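Local coordinates for protein cytochrome C-552 (Thiobacillus ferrooxidans, PDB 1H1O) that transfers electrons in the periplasm as a diheme, high-potential c-type cytochrome of the c4 class, at residues A[20-23]-A[24-27]; A[81-84]-A[85-88]; A[166-170]-A[171-175]. All coordinates share one frame; numbering follows the deposited sequence.

Contact 1: A[20-23]-A[24-27]; sequences HGMT and GRDT. With HEM (protoporphyrin IX containing Fe), chain D.
The guanidinium of Arg-25 lies flat against the backbone of Gly-21, whose CA sits under one face, off toward the rim and 3.5 Å from NH2. At the edge of the same group, in its plane, comes the methyl CE of Met-22, 3.7 Å from NH1; the two side chains cross at about a right angle. The Arg-25 chain leaves with CG anti to the backbone N (chi1 -173°) and bends at chi3, which brings its end back over Gly-21; NH2 makes a weak hydrogen bond to the carbonyl of Val-18. The other flat group, the imidazole of His-20, meets the heme edge-on: NE2 binds the iron at 2.0 Å, with Met-64 SD as the second axial ligand. Pro-33 O accepts from His-20 ND1 and so fixes the rotation of the ring. His-20 closes the CXXCH heme-attachment motif of c-type cytochromes, and directly after it the chain doubles back through a type I turn, Met-22 to Arg-25, closed by a single antiparallel bridge, a hydrogen-bonded pair. Met-22 N donates to Arg-25 O at 2.7 Å and Arg-25 N to Met-22 O in return. Gly-21 has positive phi (70°), and its CA makes CA-H...O contacts with Arg-25 O at 3.1 Å and Asp-26 O at 2.9 Å; a CB would collide with both oxygens. Thr-27 lays CG2 3.7 Å from His-20 O, while its OG1 hydrogen-bonds Val-32 O, Tyr-29 O and NH1 of Arg-140, a residue from the second cytochrome c range. Asp-26 OD1 forms a salt bridge with Arg-34 NE.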
ATOM      1  N   HIS A  20       3.219 -12.428  -3.524  1.00 44.06           N
ATOM      2  CA  HIS A  20       1.996 -11.630  -3.598  1.00 45.07           C
ATOM      3  C   HIS A  20       0.739 -12.459  -3.682  1.00 47.66           C
ATOM      4  O   HIS A  20      -0.364 -11.935  -3.858  1.00 46.66           O
ATOM      5  CB  HIS A  20       2.068 -10.664  -4.775  1.00 40.40           C
ATOM      6  CG  HIS A  20       3.076  -9.580  -4.582  1.00 37.26           C
ATOM      7  ND1 HIS A  20       2.862  -8.512  -3.738  1.00 37.32           N
ATOM      8  CD2 HIS A  20       4.334  -9.439  -5.059  1.00 37.12           C
ATOM      9  CE1 HIS A  20       3.948  -7.759  -3.702  1.00 37.44           C
ATOM     10  NE2 HIS A  20       4.858  -8.300  -4.496  1.00 35.60           N
ATOM     11  N   GLY A  21       0.903 -13.764  -3.545  1.00 49.78           N
ATOM     12  CA  GLY A  21      -0.251 -14.621  -3.575  1.00 53.10           C
ATOM     13  C   GLY A  21      -0.869 -14.704  -4.943  1.00 56.33           C
ATOM     14  O   GLY A  21      -0.369 -14.147  -5.922  1.00 54.81           O
ATOM     15  N   MET A  22      -1.996 -15.392  -4.984  1.00 60.02           N
ATOM     16  CA  MET A  22      -2.707 -15.637  -6.215  1.00 62.65           C
ATOM     17  C   MET A  22      -4.199 -15.574  -5.936  1.00 62.71           C
ATOM     18  O   MET A  22      -4.619 -15.626  -4.784  1.00 62.07           O
ATOM     19  CB  MET A  22      -2.271 -17.016  -6.695  1.00 65.49           C
ATOM     20  CG  MET A  22      -3.034 -17.645  -7.810  1.00 68.67           C
ATOM     21  SD  MET A  22      -2.428 -19.338  -7.863  1.00 72.08           S
ATOM     22  CE  MET A  22      -3.274 -20.020  -6.401  1.00 71.21           C
ATOM     23  N   THR A  23      -4.988 -15.455  -6.996  1.00 63.48           N
ATOM     24  CA  THR A  23      -6.439 -15.372  -6.882  1.00 63.97           C
ATOM     25  C   THR A  23      -7.038 -16.060  -5.653  1.00 63.50           C
ATOM     26  O   THR A  23      -7.934 -15.506  -5.015  1.00 64.46           O
ATOM     27  CB  THR A  23      -7.121 -15.936  -8.148  1.00 65.16           C
ATOM     28  OG1 THR A  23      -6.806 -15.100  -9.269  1.00 66.27           O
ATOM     29  CG2 THR A  23      -8.640 -15.992  -7.965  1.00 65.69           C
ATOM     30  N   GLY A  24      -6.550 -17.252  -5.319  1.00 62.01           N
ATOM     31  CA  GLY A  24      -7.077 -17.963  -4.163  1.00 60.73           C
ATOM     32  C   GLY A  24      -6.206 -17.913  -2.914  1.00 60.20           C
ATOM     33  O   GLY A  24      -6.622 -18.339  -1.836  1.00 59.89           O
ATOM     34  N   ARG A  25      -4.993 -17.392  -3.044  1.00 59.38           N
ATOM     35  CA  ARG A  25      -4.095 -17.307  -1.898  1.00 58.72           C
ATOM     36  C   ARG A  25      -3.616 -15.876  -1.641  1.00 55.89           C
ATOM     37  O   ARG A  25      -3.129 -15.202  -2.544  1.00 55.79           O
ATOM     38  CB  ARG A  25      -2.885 -18.225  -2.108  1.00 59.50           C
ATOM     39  CG  ARG A  25      -1.985 -18.337  -0.889  1.00 61.78           C
ATOM     40  CD  ARG A  25      -0.797 -19.262  -1.126  1.00 63.30           C
ATOM     41  NE  ARG A  25       0.264 -18.627  -1.899  1.00 65.16           N
ATOM     42  CZ  ARG A  25       0.218 -18.399  -3.209  1.00 65.06           C
ATOM     43  NH1 ARG A  25      -0.843 -18.758  -3.920  1.00 65.74           N
ATOM     44  NH2 ARG A  25       1.240 -17.808  -3.807  1.00 65.02           N
ATOM     45  N   ASP A  26      -3.755 -15.424  -0.399  1.00 53.30           N
ATOM     46  CA  ASP A  26      -3.342 -14.080  -0.005  1.00 48.34           C
ATOM     47  C   ASP A  26      -1.828 -13.952  -0.245  1.00 46.84           C
ATOM     48  O   ASP A  26      -1.213 -14.843  -0.837  1.00 47.16           O
ATOM     49  CB  ASP A  26      -3.675 -13.872   1.478  1.00 46.14           C
ATOM     50  CG  ASP A  26      -3.741 -12.398   1.874  1.00 43.51           C
ATOM     51  OD1 ASP A  26      -3.580 -11.533   0.991  1.00 39.78           O
ATOM     52  OD2 ASP A  26      -3.957 -12.112   3.071  1.00 41.10           O
ATOM     53  N   THR A  27      -1.227 -12.855   0.204  1.00 43.02           N
ATOM     54  CA  THR A  27       0.214 -12.661   0.035  1.00 39.33           C
ATOM     55  C   THR A  27       0.881 -13.526   1.101  1.00 39.94           C
ATOM     56  O   THR A  27       0.239 -13.890   2.074  1.00 40.01           O
ATOM     57  CB  THR A  27       0.615 -11.211   0.293  1.00 35.99           C
ATOM     58  OG1 THR A  27       0.458 -10.936   1.686  1.00 31.40           O
ATOM     59  CG2 THR A  27      -0.252 -10.264  -0.512  1.00 33.46           C
TER
HETATM   60  CHA HEM D1185       5.815  -4.716  -2.700  1.00 34.83           C
HETATM   61  CHB HEM D1185       5.468  -5.712  -7.383  1.00 35.76           C
HETATM   62  CHC HEM D1185       7.675  -9.926  -6.609  1.00 39.86           C
HETATM   63  CHD HEM D1185       7.919  -8.999  -1.953  1.00 36.89           C
HETATM   64  C1A HEM D1185       5.517  -4.599  -4.059  1.00 33.69           C
HETATM   65  C2A HEM D1185       4.892  -3.456  -4.691  1.00 36.00           C
HETATM   66  C3A HEM D1185       4.789  -3.741  -6.020  1.00 35.93           C
HETATM   67  C4A HEM D1185       5.361  -5.062  -6.178  1.00 37.37           C
HETATM   68  CMA HEM D1185       4.227  -2.912  -7.147  1.00 33.48           C
HETATM   69  CAA HEM D1185       4.455  -2.198  -3.978  1.00 33.79           C
HETATM   70  CBA HEM D1185       2.962  -2.226  -3.579  1.00 34.33           C
HETATM   71  CGA HEM D1185       2.507  -1.083  -2.880  1.00 32.86           C
HETATM   72  O1A HEM D1185       1.326  -1.178  -2.389  1.00 29.99           O
HETATM   73  O2A HEM D1185       3.179  -0.043  -2.724  1.00 31.97           O
HETATM   74  C1B HEM D1185       6.045  -6.953  -7.571  1.00 37.92           C
HETATM   75  C2B HEM D1185       6.173  -7.570  -8.869  1.00 39.44           C
HETATM   76  C3B HEM D1185       6.823  -8.751  -8.663  1.00 40.10           C
HETATM   77  C4B HEM D1185       7.049  -8.854  -7.232  1.00 39.49           C
HETATM   78  CMB HEM D1185       5.675  -6.939 -10.157  1.00 38.48           C
HETATM   79  CAB HEM D1185       7.264  -9.789  -9.663  1.00 41.19           C
HETATM   80  CBB HEM D1185       8.282  -9.282 -10.721  1.00 43.58           C
HETATM   81  C1C HEM D1185       7.926 -10.056  -5.277  1.00 37.67           C
HETATM   82  C2C HEM D1185       8.585 -11.185  -4.669  1.00 39.52           C
HETATM   83  C3C HEM D1185       8.653 -10.896  -3.345  1.00 39.30           C
HETATM   84  C4C HEM D1185       8.036  -9.631  -3.161  1.00 37.48           C
HETATM   85  CMC HEM D1185       9.070 -12.379  -5.447  1.00 38.64           C
HETATM   86  CAC HEM D1185       9.270 -11.708  -2.193  1.00 39.75           C
HETATM   87  CBC HEM D1185      10.772 -12.058  -2.411  1.00 40.54           C
HETATM   88  C1D HEM D1185       7.361  -7.748  -1.736  1.00 36.20           C
HETATM   89  C2D HEM D1185       7.304  -7.116  -0.433  1.00 33.89           C
HETATM   90  C3D HEM D1185       6.742  -5.913  -0.654  1.00 33.89           C
HETATM   91  C4D HEM D1185       6.423  -5.823  -2.078  1.00 35.37           C
HETATM   92  CMD HEM D1185       7.822  -7.740   0.841  1.00 33.73           C
HETATM   93  CAD HEM D1185       6.485  -4.803   0.307  1.00 31.64           C
HETATM   94  CBD HEM D1185       7.942  -4.133   0.511  1.00 32.04           C
HETATM   95  CGD HEM D1185       7.978  -2.803   0.950  1.00 31.04           C
HETATM   96  O1D HEM D1185       7.452  -2.516   2.042  1.00 31.82           O
HETATM   97  O2D HEM D1185       8.568  -1.901   0.288  1.00 28.41           O
HETATM   98  NA  HEM D1185       5.796  -5.565  -4.970  1.00 36.69           N
HETATM   99  NB  HEM D1185       6.581  -7.742  -6.571  1.00 37.88           N
HETATM  100  NC  HEM D1185       7.590  -9.108  -4.328  1.00 38.87           N
HETATM  101  ND  HEM D1185       6.821  -6.954  -2.714  1.00 33.80           N
HETATM  102 FE   HEM D1185       6.676  -7.363  -4.631  1.00 36.30          FE

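Contact 2: A[81-84]-A[85-88]; sequences DYFN and AQKP
Asp-81 O accepts from Ala-85 N at 3.1 Å in the last regular turn of helix 73-85, the C-terminal helix of the first cytochrome c domain; Gln-86 is where the backbone leaves helical geometry. Tyr-82 O takes two weak bonds, from Ala-85 N and from Gln-86 N, as the turn runs out. With CG anti to the backbone N (chi1 179°), the end of the Tyr-82 ring comes beside Gln-86: Tyr-82 CE2 lies 4.1 Å from Gln-86 CG, and the ring plane is only 13° from that of the amide. Tyr-82 also sets CD2 over the centre of the Phe-83 ring, 3.8 Å above the plane. Phe-83, in the heme pocket and against Cys-16, Leu-35 and Met-43, runs side by side with Gln-86, whose CG lies 3.9 Å from Phe-83 CA. Gln-86 NE2 is modelled at the ring's edge, 3.0 Å from Phe-83 CD2, closer than comfortable, so the detail of this contact is doubtful. Putting an alanine at Gln-86 would take away CG and the amide, and would probably leave Phe-83 less covered and the Tyr-82 ring freer to shift. Phe-83 O receives another weak bond from Gln-86 N. The end of the helix is bridged to the following loop by a water, which donates to Asn-84 O at 2.6 Å and to Gln-86 O at 2.5 Å, and accepts from Lys-87 NZ at 3.1 Å.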
ATOM      1  N   ASP A  81      -0.033  -3.475 -15.434  1.00 47.77           N
ATOM      2  CA  ASP A  81      -1.302  -3.705 -16.104  1.00 48.52           C
ATOM      3  C   ASP A  81      -1.978  -4.963 -15.570  1.00 46.56           C
ATOM      4  O   ASP A  81      -3.162  -4.957 -15.214  1.00 43.61           O
ATOM      5  CB  ASP A  81      -1.068  -3.857 -17.610  1.00 52.29           C
ATOM      6  CG  ASP A  81      -2.099  -3.120 -18.432  1.00 55.98           C
ATOM      7  OD1 ASP A  81      -2.019  -1.873 -18.491  1.00 58.99           O
ATOM      8  OD2 ASP A  81      -2.992  -3.781 -19.008  1.00 57.23           O
ATOM      9  N   TYR A  82      -1.204  -6.043 -15.522  1.00 46.12           N
ATOM     10  CA  TYR A  82      -1.703  -7.330 -15.060  1.00 45.43           C
ATOM     11  C   TYR A  82      -2.377  -7.295 -13.696  1.00 45.10           C
ATOM     12  O   TYR A  82      -3.539  -7.677 -13.564  1.00 46.59           O
ATOM     13  CB  TYR A  82      -0.570  -8.355 -15.020  1.00 46.92           C
ATOM     14  CG  TYR A  82      -1.034  -9.698 -14.520  1.00 47.25           C
ATOM     15  CD1 TYR A  82      -1.848 -10.507 -15.304  1.00 48.11           C
ATOM     16  CD2 TYR A  82      -0.705 -10.134 -13.240  1.00 48.99           C
ATOM     17  CE1 TYR A  82      -2.329 -11.712 -14.831  1.00 50.35           C
ATOM     18  CE2 TYR A  82      -1.178 -11.344 -12.751  1.00 50.39           C
ATOM     19  CZ  TYR A  82      -1.991 -12.127 -13.551  1.00 51.78           C
ATOM     20  OH  TYR A  82      -2.478 -13.319 -13.067  1.00 54.16           O
ATOM     21  N   PHE A  83      -1.646  -6.857 -12.675  1.00 43.33           N
ATOM     22  CA  PHE A  83      -2.211  -6.816 -11.335  1.00 42.51           C
ATOM     23  C   PHE A  83      -3.349  -5.815 -11.211  1.00 42.42           C
ATOM     24  O   PHE A  83      -4.300  -6.052 -10.471  1.00 39.52           O
ATOM     25  CB  PHE A  83      -1.120  -6.520 -10.297  1.00 41.01           C
ATOM     26  CG  PHE A  83      -0.060  -7.596 -10.209  1.00 42.19           C
ATOM     27  CD1 PHE A  83       1.187  -7.414 -10.785  1.00 41.10           C
ATOM     28  CD2 PHE A  83      -0.338  -8.812  -9.602  1.00 40.26           C
ATOM     29  CE1 PHE A  83       2.147  -8.436 -10.760  1.00 43.95           C
ATOM     30  CE2 PHE A  83       0.608  -9.829  -9.573  1.00 41.39           C
ATOM     31  CZ  PHE A  83       1.851  -9.641 -10.153  1.00 41.79           C
ATOM     32  N   ASN A  84      -3.252  -4.699 -11.934  1.00 44.36           N
ATOM     33  CA  ASN A  84      -4.301  -3.687 -11.891  1.00 46.44           C
ATOM     34  C   ASN A  84      -5.623  -4.307 -12.321  1.00 48.55           C
ATOM     35  O   ASN A  84      -6.675  -3.970 -11.783  1.00 49.57           O
ATOM     36  CB  ASN A  84      -3.952  -2.507 -12.814  1.00 47.86           C
ATOM     37  CG  ASN A  84      -5.110  -1.504 -12.965  1.00 49.33           C
ATOM     38  OD1 ASN A  84      -5.647  -0.996 -11.977  1.00 48.31           O
ATOM     39  ND2 ASN A  84      -5.486  -1.216 -14.210  1.00 48.79           N
ATOM     40  N   ALA A  85      -5.555  -5.227 -13.281  1.00 50.69           N
ATOM     41  CA  ALA A  85      -6.745  -5.898 -13.796  1.00 53.05           C
ATOM     42  C   ALA A  85      -7.192  -7.094 -12.963  1.00 54.22           C
ATOM     43  O   ALA A  85      -8.351  -7.485 -13.029  1.00 54.85           O
ATOM     44  CB  ALA A  85      -6.510  -6.334 -15.241  1.00 52.77           C
ATOM     45  N   GLN A  86      -6.281  -7.670 -12.182  1.00 57.39           N
ATOM     46  CA  GLN A  86      -6.611  -8.831 -11.352  1.00 59.91           C
ATOM     47  C   GLN A  86      -7.950  -8.726 -10.660  1.00 61.03           C
ATOM     48  O   GLN A  86      -8.349  -7.653 -10.217  1.00 61.23           O
ATOM     49  CB  GLN A  86      -5.566  -9.053 -10.264  1.00 62.08           C
ATOM     50  CG  GLN A  86      -4.398  -9.928 -10.641  1.00 66.64           C
ATOM     51  CD  GLN A  86      -3.850 -10.683  -9.431  1.00 69.36           C
ATOM     52  OE1 GLN A  86      -4.257 -11.813  -9.154  1.00 71.87           O
ATOM     53  NE2 GLN A  86      -2.942 -10.051  -8.694  1.00 69.96           N
ATOM     54  N   LYS A  87      -8.633  -9.857 -10.560  1.00 62.76           N
ATOM     55  CA  LYS A  87      -9.923  -9.930  -9.892  1.00 64.55           C
ATOM     56  C   LYS A  87      -9.898 -11.184  -9.023  1.00 64.78           C
ATOM     57  O   LYS A  87      -9.373 -12.215  -9.435  1.00 65.97           O
ATOM     58  CB  LYS A  87     -11.059 -10.035 -10.911  1.00 65.52           C
ATOM     59  CG  LYS A  87     -11.141  -8.880 -11.890  1.00 66.69           C
ATOM     60  CD  LYS A  87     -11.492  -7.571 -11.218  1.00 66.80           C
ATOM     61  CE  LYS A  87     -11.538  -6.462 -12.254  1.00 68.04           C
ATOM     62  NZ  LYS A  87     -11.747  -5.134 -11.630  1.00 69.36           N
ATOM     63  N   PRO A  88     -10.464 -11.108  -7.807  1.00 64.61           N
ATOM     64  CA  PRO A  88     -11.101  -9.905  -7.261  1.00 63.89           C
ATOM     65  C   PRO A  88     -10.035  -8.936  -6.766  1.00 62.42           C
ATOM     66  O   PRO A  88      -8.992  -9.364  -6.263  1.00 63.04           O
ATOM     67  CB  PRO A  88     -11.936 -10.444  -6.091  1.00 64.05           C
ATOM     68  CG  PRO A  88     -11.925 -11.958  -6.260  1.00 65.07           C
ATOM     69  CD  PRO A  88     -10.590 -12.232  -6.867  1.00 64.82           C
TER
HETATM   70  O   HOH W   1      -8.731  -5.267 -10.901  1.00 54.63           O

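Contact 3: A[166-170]-A[171-175]; sequences KNITV and AQMKD
Hydrogen bonds between Thr-169 and Gln-172 run both ways. Gln-172 N donates to Thr-169 OG1 at 3.2 Å and nearly straight (165°); in return Thr-169 N donates to Gln-172 OE1 at 3.0 Å, straighter still at 172°, though its N lies tilted from the amide's carbonyl plane. OG1 stands between its own backbone N and carbonyl carbon (chi1 64°), where it faces the first turn, and it adds a weak bond of its own to OE1, which thus receives two donors from one residue. The other end of the amide is held too, NE2 donating to Glu-114. This reciprocal pairing is a capping box, with Thr-169 as N-cap of helix 170-182, the last helix of the second cytochrome c domain. Main-chain bonds continue the helix: Met-173 N to Thr-169 O at 2.9 Å and Lys-174 N to Val-170 O at 3.1 Å. Apolar contacts lie beside the cap. Ile-168, a residue of the second heme's pocket, puts CG2 3.5 Å from Met-173 CG, and CB of Gln-172 touches the same methyl more loosely. Met-173 packs onward against Leu-148, Thr-149 and His-152 of helix 141-153. The Lys-174 chain, extended beyond CG, passes Val-170, its CE 3.9 Å from Val-170 CG1, and also touches Tyr-141 of that helix.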
ATOM      1  N   LYS A 166       3.806  12.443   9.436  1.00 41.69           N
ATOM      2  CA  LYS A 166       4.527  13.118  10.509  1.00 43.32           C
ATOM      3  C   LYS A 166       3.886  13.024  11.889  1.00 42.37           C
ATOM      4  O   LYS A 166       4.563  12.734  12.870  1.00 43.73           O
ATOM      5  CB  LYS A 166       4.720  14.595  10.148  1.00 46.65           C
ATOM      6  CG  LYS A 166       5.345  15.437  11.243  1.00 50.72           C
ATOM      7  CD  LYS A 166       5.163  16.932  10.969  1.00 54.47           C
ATOM      8  CE  LYS A 166       5.777  17.351   9.629  1.00 56.39           C
ATOM      9  NZ  LYS A 166       5.601  18.812   9.330  1.00 58.77           N
ATOM     10  N   ASN A 167       2.585  13.262  11.967  1.00 40.92           N
ATOM     11  CA  ASN A 167       1.895  13.239  13.245  1.00 41.23           C
ATOM     12  C   ASN A 167       1.085  11.997  13.567  1.00 39.79           C
ATOM     13  O   ASN A 167       0.482  11.920  14.628  1.00 40.54           O
ATOM     14  CB  ASN A 167       0.977  14.454  13.343  1.00 43.39           C
ATOM     15  CG  ASN A 167       1.708  15.732  13.092  1.00 43.18           C
ATOM     16  OD1 ASN A 167       1.237  16.590  12.350  1.00 48.22           O
ATOM     17  ND2 ASN A 167       2.868  15.872  13.702  1.00 42.90           N
ATOM     18  N   ILE A 168       1.061  11.025  12.674  1.00 38.83           N
ATOM     19  CA  ILE A 168       0.292   9.829  12.956  1.00 38.40           C
ATOM     20  C   ILE A 168       0.988   8.988  14.010  1.00 37.42           C
ATOM     21  O   ILE A 168       2.179   8.699  13.901  1.00 35.70           O
ATOM     22  CB  ILE A 168       0.095   8.979  11.688  1.00 37.96           C
ATOM     23  CG1 ILE A 168      -0.520   9.841  10.581  1.00 39.87           C
ATOM     24  CG2 ILE A 168      -0.827   7.796  11.994  1.00 35.92           C
ATOM     25  CD1 ILE A 168      -0.512   9.174   9.201  1.00 39.67           C
ATOM     26  N   THR A 169       0.245   8.612  15.043  1.00 37.82           N
ATOM     27  CA  THR A 169       0.802   7.770  16.095  1.00 39.23           C
ATOM     28  C   THR A 169       0.594   6.301  15.685  1.00 39.88           C
ATOM     29  O   THR A 169      -0.198   5.990  14.781  1.00 37.93           O
ATOM     30  CB  THR A 169       0.076   7.965  17.433  1.00 40.73           C
ATOM     31  OG1 THR A 169      -1.281   7.527  17.279  1.00 40.69           O
ATOM     32  CG2 THR A 169       0.092   9.441  17.876  1.00 37.95           C
ATOM     33  N   VAL A 170       1.308   5.407  16.362  1.00 39.99           N
ATOM     34  CA  VAL A 170       1.200   3.978  16.098  1.00 41.37           C
ATOM     35  C   VAL A 170      -0.249   3.548  16.296  1.00 40.83           C
ATOM     36  O   VAL A 170      -0.789   2.776  15.510  1.00 40.89           O
ATOM     37  CB  VAL A 170       2.089   3.165  17.057  1.00 42.11           C
ATOM     38  CG1 VAL A 170       1.816   1.686  16.879  1.00 42.77           C
ATOM     39  CG2 VAL A 170       3.555   3.465  16.789  1.00 42.95           C
ATOM     40  N   ALA A 171      -0.879   4.066  17.346  1.00 39.82           N
ATOM     41  CA  ALA A 171      -2.262   3.730  17.632  1.00 38.75           C
ATOM     42  C   ALA A 171      -3.193   4.076  16.460  1.00 39.64           C
ATOM     43  O   ALA A 171      -4.033   3.260  16.074  1.00 39.79           O
ATOM     44  CB  ALA A 171      -2.711   4.437  18.882  1.00 37.85           C
ATOM     45  N   GLN A 172      -3.049   5.277  15.899  1.00 38.41           N
ATOM     46  CA  GLN A 172      -3.879   5.703  14.778  1.00 37.65           C
ATOM     47  C   GLN A 172      -3.534   4.908  13.518  1.00 38.70           C
ATOM     48  O   GLN A 172      -4.421   4.590  12.716  1.00 38.46           O
ATOM     49  CB  GLN A 172      -3.698   7.199  14.525  1.00 38.86           C
ATOM     50  CG  GLN A 172      -4.164   8.074  15.688  1.00 37.84           C
ATOM     51  CD  GLN A 172      -3.639   9.506  15.607  1.00 37.42           C
ATOM     52  OE1 GLN A 172      -2.549   9.754  15.085  1.00 36.11           O
ATOM     53  NE2 GLN A 172      -4.407  10.452  16.147  1.00 39.17           N
ATOM     54  N   MET A 173      -2.253   4.594  13.334  1.00 37.83           N
ATOM     55  CA  MET A 173      -1.847   3.803  12.176  1.00 37.52           C
ATOM     56  C   MET A 173      -2.648   2.514  12.174  1.00 38.42           C
ATOM     57  O   MET A 173      -3.114   2.064  11.130  1.00 39.74           O
ATOM     58  CB  MET A 173      -0.368   3.433  12.237  1.00 37.52           C
ATOM     59  CG  MET A 173       0.587   4.566  11.957  1.00 37.27           C
ATOM     60  SD  MET A 173       2.268   3.955  12.040  1.00 38.67           S
ATOM     61  CE  MET A 173       3.171   5.504  11.892  1.00 38.89           C
ATOM     62  N   LYS A 174      -2.804   1.928  13.357  1.00 39.08           N
ATOM     63  CA  LYS A 174      -3.552   0.684  13.511  1.00 40.81           C
ATOM     64  C   LYS A 174      -5.034   0.879  13.148  1.00 40.64           C
ATOM     65  O   LYS A 174      -5.650   0.029  12.505  1.00 39.51           O
ATOM     66  CB  LYS A 174      -3.425   0.178  14.947  1.00 40.53           C
ATOM     67  CG  LYS A 174      -2.013  -0.245  15.340  1.00 43.89           C
ATOM     68  CD  LYS A 174      -1.985  -0.732  16.782  1.00 47.05           C
ATOM     69  CE  LYS A 174      -0.637  -1.331  17.154  1.00 50.04           C
ATOM     70  NZ  LYS A 174      -0.632  -1.785  18.573  1.00 50.51           N
ATOM     71  N   ASP A 175      -5.600   2.008  13.560  1.00 39.65           N
ATOM     72  CA  ASP A 175      -6.989   2.279  13.249  1.00 38.82           C
ATOM     73  C   ASP A 175      -7.198   2.459  11.776  1.00 38.52           C
ATOM     74  O   ASP A 175      -8.031   1.782  11.186  1.00 37.09           O
ATOM     75  CB  ASP A 175      -7.460   3.489  14.026  1.00 40.96           C
ATOM     76  CG  ASP A 175      -7.459   3.210  15.489  1.00 42.21           C
ATOM     77  OD1 ASP A 175      -7.265   2.012  15.772  1.00 41.67           O
ATOM     78  OD2 ASP A 175      -7.637   4.122  16.330  1.00 44.14           O
TER

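Overall arrangement
Contacts 1 and 2 belong to the first cytochrome c range and both reach the first heme, their centres 12 Å apart. They touch lightly where Thr-23 OG1 lies 3.9 Å from Lys-87 O, and nearer the heme the side chains of Phe-83 and the axial ligand His-20 come within about 5 Å. Contact 3 stands in the second range, across the chain's centre; its centre is 28 Å from that of contact 1 and 30 Å from that of contact 2, with nearest atoms about 15 and 21 Å away. The side chain of Ile-168 there is about 4 Å from the second heme, whereas His-20 has another heme about 9 Å from its side chain.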